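Local coordinates for protein SCO1, mitochondrial (Saccharomyces cerevisiae, PDB 2B7K) that acts as a copper metallochaperone of the mitochondrial inner membrane, needed for the accumulation of cytochrome c oxidase subunits 1 and 2, at residues Asp62-Gly65 against Leu66-Asn69; Val171-Ile174 against Val175-Lys179. All blocks are in the same frame, centred on the assembly; numbering follows the deposited sequence.

In the fold
Both contacts are made within single helices of the thioredoxin-like domain: contact 1 in the middle of helix 56-75, contact 2 in helix 169-180 near the end of the modelled chain. Their centres lie about 14 Å apart, and the helices meet through side chains, with Trp-67 CD1 3.7 Å from Val-171 CG2 and Trp-67 CE3 4.2 Å from Ile-174 CD1. The indole is thus shared, taking Lys-63 along its own helix and the valine and isoleucine from the other. Contact 1 is the nearer to the probable copper site, the side chain of Asp-62 lying about 10 Å from that of Cys-57; contact 2 is remote from it.

Contact 1: residues Asp62-Gly65 against Leu66-Asn69; sequences DKLG and LWLN
Lys-63 lying along the indole of Trp-67, one turn further on, is the main side-chain feature of this intrahelical contact in the middle of helix 56-75. The two side chains run side by side in the same direction. CG of Lys-63 stands 3.6 Å above the indole plane, offset toward the rim, and makes a CH-pi contact with the five-membered ring, 28° off its normal. Farther out, the chain follows the six-membered ring, with Lys-63 CE 3.6 Å from Trp-67 CZ2. The single bend at chi3 (62°) lets the methylene chain keep to the ring before NZ reaches the carbonyl of Tyr-165. The indole is pinned too, since its NE1 donates to the carbonyl of Asp-166.

Helix 56-75 is the helical connection of a beta-alpha-beta unit between strands 44-49 and 80-85, part of the thioredoxin-like fold of the SCO family, and its buried side packs on the sheet. Leu-64 and Trp-67 both touch Ile-45, while the ring of Phe-148 meets the indole with the planes at about 60°. Across the contact, Leu-64 and Trp-67 side chains cross at about a right angle, Leu-64 CD1 coming obliquely to within 4.1 Å of Trp-67 CE3. Leu-64 also packs against the next turn, its CG 4.0 Å from Leu-68 CD1.

Four successive i to i+4 hydrogen bonds hold the spacing of these side chains. The bond from Leu-68 N to Leu-64 O is 2.9 Å long and nearly straight. Trp-67 N reaches Lys-63 O at 3.0 Å in the carbonyl plane, and that same oxygen lies over one face of the indole, 3.5 Å from Trp-67 CG.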
loop_
_atom_site.group_PDB
_atom_site.type_symbol
_atom_site.label_atom_id
_atom_site.label_comp_id
_atom_site.label_asym_id
_atom_site.label_seq_id
_atom_site.Cartn_x
_atom_site.Cartn_y
_atom_site.Cartn_z
ATOM N N ASP A 62 -4.187 -1.735 -10.791
ATOM C CA ASP A 62 -3.823 -2.562 -11.941
ATOM C C ASP A 62 -2.313 -2.473 -12.131
ATOM O O ASP A 62 -1.646 -3.489 -12.315
ATOM C CB ASP A 62 -4.526 -2.077 -13.211
ATOM C CG ASP A 62 -5.901 -2.696 -13.394
ATOM O OD1 ASP A 62 -6.626 -2.271 -14.321
ATOM O OD2 ASP A 62 -6.257 -3.610 -12.618
ATOM N N LYS A 63 -1.780 -1.255 -12.069
ATOM C CA LYS A 63 -0.348 -1.047 -12.232
ATOM C C LYS A 63 0.415 -1.810 -11.153
ATOM O O LYS A 63 1.445 -2.431 -11.434
ATOM C CB LYS A 63 -0.005 0.448 -12.162
ATOM C CG LYS A 63 1.473 0.756 -12.424
ATOM C CD LYS A 63 1.758 2.259 -12.478
ATOM C CE LYS A 63 1.447 2.953 -11.153
ATOM N NZ LYS A 63 1.738 4.423 -11.208
ATOM N N LEU A 64 -0.091 -1.761 -9.921
ATOM C CA LEU A 64 0.552 -2.455 -8.806
ATOM C C LEU A 64 0.624 -3.964 -9.073
ATOM O O LEU A 64 1.624 -4.611 -8.767
ATOM C CB LEU A 64 -0.206 -2.183 -7.498
ATOM C CG LEU A 64 0.289 -2.916 -6.242
ATOM C CD1 LEU A 64 1.732 -2.508 -5.952
ATOM C CD2 LEU A 64 -0.613 -2.591 -5.051
ATOM N N GLY A 65 -0.438 -4.521 -9.646
ATOM C CA GLY A 65 -0.447 -5.942 -9.944
ATOM C C GLY A 65 0.641 -6.295 -10.944
ATOM O O GLY A 65 1.285 -7.346 -10.840
ATOM N N LEU A 66 0.853 -5.418 -11.916
ATOM C CA LEU A 66 1.890 -5.653 -12.918
ATOM C C LEU A 66 3.249 -5.637 -12.232
ATOM O O LEU A 66 4.103 -6.483 -12.505
ATOM C CB LEU A 66 1.850 -4.574 -14.000
ATOM C CG LEU A 66 0.624 -4.564 -14.919
ATOM C CD1 LEU A 66 0.793 -3.470 -15.953
ATOM C CD2 LEU A 66 0.473 -5.919 -15.603
ATOM N N TRP A 67 3.442 -4.668 -11.341
ATOM C CA TRP A 67 4.697 -4.553 -10.601
ATOM C C TRP A 67 4.970 -5.802 -9.767
ATOM O O TRP A 67 6.062 -6.372 -9.820
ATOM C CB TRP A 67 4.667 -3.348 -9.652
ATOM C CG TRP A 67 4.772 -1.992 -10.304
ATOM C CD1 TRP A 67 5.097 -1.718 -11.599
ATOM C CD2 TRP A 67 4.571 -0.729 -9.662
ATOM N NE1 TRP A 67 5.111 -0.353 -11.808
ATOM C CE2 TRP A 67 4.792 0.277 -10.633
ATOM C CE3 TRP A 67 4.228 -0.347 -8.356
ATOM C CZ2 TRP A 67 4.678 1.642 -10.342
ATOM C CZ3 TRP A 67 4.114 1.012 -8.063
ATOM C CH2 TRP A 67 4.340 1.989 -9.055
ATOM N N LEU A 68 3.985 -6.211 -8.974
ATOM C CA LEU A 68 4.139 -7.389 -8.125
ATOM C C LEU A 68 4.542 -8.638 -8.899
ATOM O O LEU A 68 5.458 -9.358 -8.493
ATOM C CB LEU A 68 2.847 -7.657 -7.358
ATOM C CG LEU A 68 2.482 -6.559 -6.354
ATOM C CD1 LEU A 68 1.102 -6.833 -5.766
ATOM C CD2 LEU A 68 3.531 -6.498 -5.255
ATOM N N ASN A 69 3.867 -8.894 -10.014
ATOM C CA ASN A 69 4.186 -10.070 -10.817
ATOM C C ASN A 69 5.568 -9.995 -11.460
ATOM O O ASN A 69 6.262 -11.003 -11.556
ATOM C CB ASN A 69 3.112 -10.285 -11.881
ATOM C CG ASN A 69 1.888 -10.988 -11.327
ATOM O OD1 ASN A 69 0.828 -11.001 -11.950
ATOM N ND2 ASN A 69 2.034 -11.588 -10.150
#

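Contact 2: residues Val171-Ile174 against Val175-Lys179; sequences VDKI and VEHVK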
loop_
_atom_site.group_PDB
_atom_site.type_symbol
_atom_site.label_atom_id
_atom_site.label_comp_id
_atom_site.label_asym_id
_atom_site.label_seq_id
_atom_site.Cartn_x
_atom_site.Cartn_y
_atom_site.Cartn_z
ATOM N N VAL A 171 9.173 -0.735 -11.250
ATOM C CA VAL A 171 9.842 -1.955 -10.829
ATOM C C VAL A 171 11.328 -1.681 -10.583
ATOM O O VAL A 171 11.882 -2.120 -9.578
ATOM C CB VAL A 171 9.697 -3.065 -11.890
ATOM C CG1 VAL A 171 10.622 -4.240 -11.548
ATOM C CG2 VAL A 171 8.250 -3.539 -11.947
ATOM N N ASP A 172 11.963 -0.944 -11.491
ATOM C CA ASP A 172 13.389 -0.634 -11.357
ATOM C C ASP A 172 13.708 0.045 -10.026
ATOM O O ASP A 172 14.694 -0.292 -9.362
ATOM C CB ASP A 172 13.865 0.267 -12.511
ATOM C CG ASP A 172 13.767 -0.408 -13.873
ATOM O OD1 ASP A 172 13.944 -1.640 -13.947
ATOM O OD2 ASP A 172 13.531 0.295 -14.885
ATOM N N LYS A 173 12.863 0.999 -9.638
ATOM C CA LYS A 173 13.051 1.744 -8.399
ATOM C C LYS A 173 12.898 0.865 -7.164
ATOM O O LYS A 173 13.658 0.986 -6.204
ATOM C CB LYS A 173 12.052 2.905 -8.329
ATOM C CG LYS A 173 12.305 3.879 -7.184
ATOM C CD LYS A 173 13.622 4.616 -7.384
ATOM C CE LYS A 173 13.809 5.722 -6.359
ATOM N NZ LYS A 173 15.065 6.485 -6.604
ATOM N N ILE A 174 11.907 -0.020 -7.177
ATOM C CA ILE A 174 11.693 -0.906 -6.044
ATOM C C ILE A 174 12.864 -1.882 -5.906
ATOM O O ILE A 174 13.383 -2.086 -4.810
ATOM C CB ILE A 174 10.355 -1.666 -6.207
ATOM C CG1 ILE A 174 9.203 -0.657 -6.141
ATOM C CG2 ILE A 174 10.206 -2.725 -5.125
ATOM C CD1 ILE A 174 7.842 -1.235 -6.460
ATOM N N VAL A 175 13.292 -2.467 -7.020
ATOM C CA VAL A 175 14.413 -3.403 -6.997
ATOM C C VAL A 175 15.638 -2.749 -6.358
ATOM O O VAL A 175 16.291 -3.338 -5.499
ATOM C CB VAL A 175 14.766 -3.875 -8.425
ATOM C CG1 VAL A 175 16.017 -4.759 -8.396
ATOM C CG2 VAL A 175 13.585 -4.643 -9.018
ATOM N N GLU A 176 15.933 -1.525 -6.778
ATOM C CA GLU A 176 17.071 -0.767 -6.257
ATOM C C GLU A 176 17.045 -0.702 -4.727
ATOM O O GLU A 176 18.055 -0.952 -4.062
ATOM C CB GLU A 176 17.048 0.647 -6.850
ATOM C CG GLU A 176 18.227 1.525 -6.469
ATOM C CD GLU A 176 18.173 2.891 -7.136
ATOM O OE1 GLU A 176 19.099 3.701 -6.917
ATOM O OE2 GLU A 176 17.205 3.158 -7.881
ATOM N N HIS A 177 15.884 -0.372 -4.171
ATOM C CA HIS A 177 15.716 -0.274 -2.723
ATOM C C HIS A 177 15.850 -1.609 -2.001
ATOM O O HIS A 177 16.498 -1.701 -0.961
ATOM C CB HIS A 177 14.348 0.326 -2.393
ATOM C CG HIS A 177 14.291 1.814 -2.529
ATOM N ND1 HIS A 177 14.962 2.663 -1.677
ATOM C CD2 HIS A 177 13.656 2.605 -3.426
ATOM C CE1 HIS A 177 14.742 3.914 -2.041
ATOM N NE2 HIS A 177 13.953 3.906 -3.100
ATOM N N VAL A 178 15.217 -2.642 -2.546
ATOM C CA VAL A 178 15.253 -3.957 -1.927
ATOM C C VAL A 178 16.643 -4.580 -1.929
ATOM O O VAL A 178 17.108 -5.080 -0.899
ATOM C CB VAL A 178 14.270 -4.921 -2.631
ATOM C CG1 VAL A 178 14.363 -6.312 -2.027
ATOM C CG2 VAL A 178 12.856 -4.387 -2.501
ATOM N N LYS A 179 17.303 -4.544 -3.081
ATOM C CA LYS A 179 18.629 -5.139 -3.201
ATOM C C LYS A 179 19.740 -4.390 -2.479
ATOM O O LYS A 179 20.758 -4.989 -2.129
ATOM C CB LYS A 179 19.002 -5.314 -4.678
ATOM C CG LYS A 179 18.081 -6.259 -5.434
ATOM C CD LYS A 179 18.789 -6.980 -6.583
ATOM C CE LYS A 179 19.347 -6.026 -7.632
ATOM N NZ LYS A 179 20.510 -5.231 -7.143
#
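Backbone hydrogen bonding ties Val-171 to Val-175, Asp-172 to Glu-176 and Ile-174 to Val-178 within helix 169-180. Val-175 N donates to Val-171 O at 2.9 Å, almost straight (172° at the hydrogen). The bond from His-177 N to Lys-173 O, at 3.3 Å, is weak. That oxygen also lies 3.2 Å from His-177 CD2, oblique to the imidazole.

Apolar packing follows the same one-turn spacing on the side turned to the rest of the domain. Val-171 CG1 and Val-175 CG2 approach to 3.9 Å as their side chains cross at a slant. Ile-174 and Val-178 instead run alongside each other, their CG2 methyls 4.1 Å apart.

The polar side chains cluster around Lys-173. A first torsion of -171° sends its CG away from the backbone N, and with a bend at chi2 (66°) the chain runs out beside both Glu-176 and His-177: Lys-173 CE is 3.7 Å from His-177 NE2, while the ammonium NZ stands 4.2 Å from Glu-176 OE2. The latter pair is too far apart for a salt bridge, though the opposite charges probably attract. His-177 NE2 is buried by the contact and has no hydrogen-bonding partner in the model. Shortening Lys-173 to an alanine is likely to leave the Glu-176 carboxylate without its nearby positive charge and the imidazole freer to turn, with no methylene chain beside NE2.

Val-171 and Val-175 face helix 56-75, both touching Leu-71, whereas Ile-174 meets Leu-161 and His-177 meets Asp-159. The arrangement is that of an amphipathic helix packed against helix 56-75 and the edge strand 157-161 of a thioredoxin-like fold.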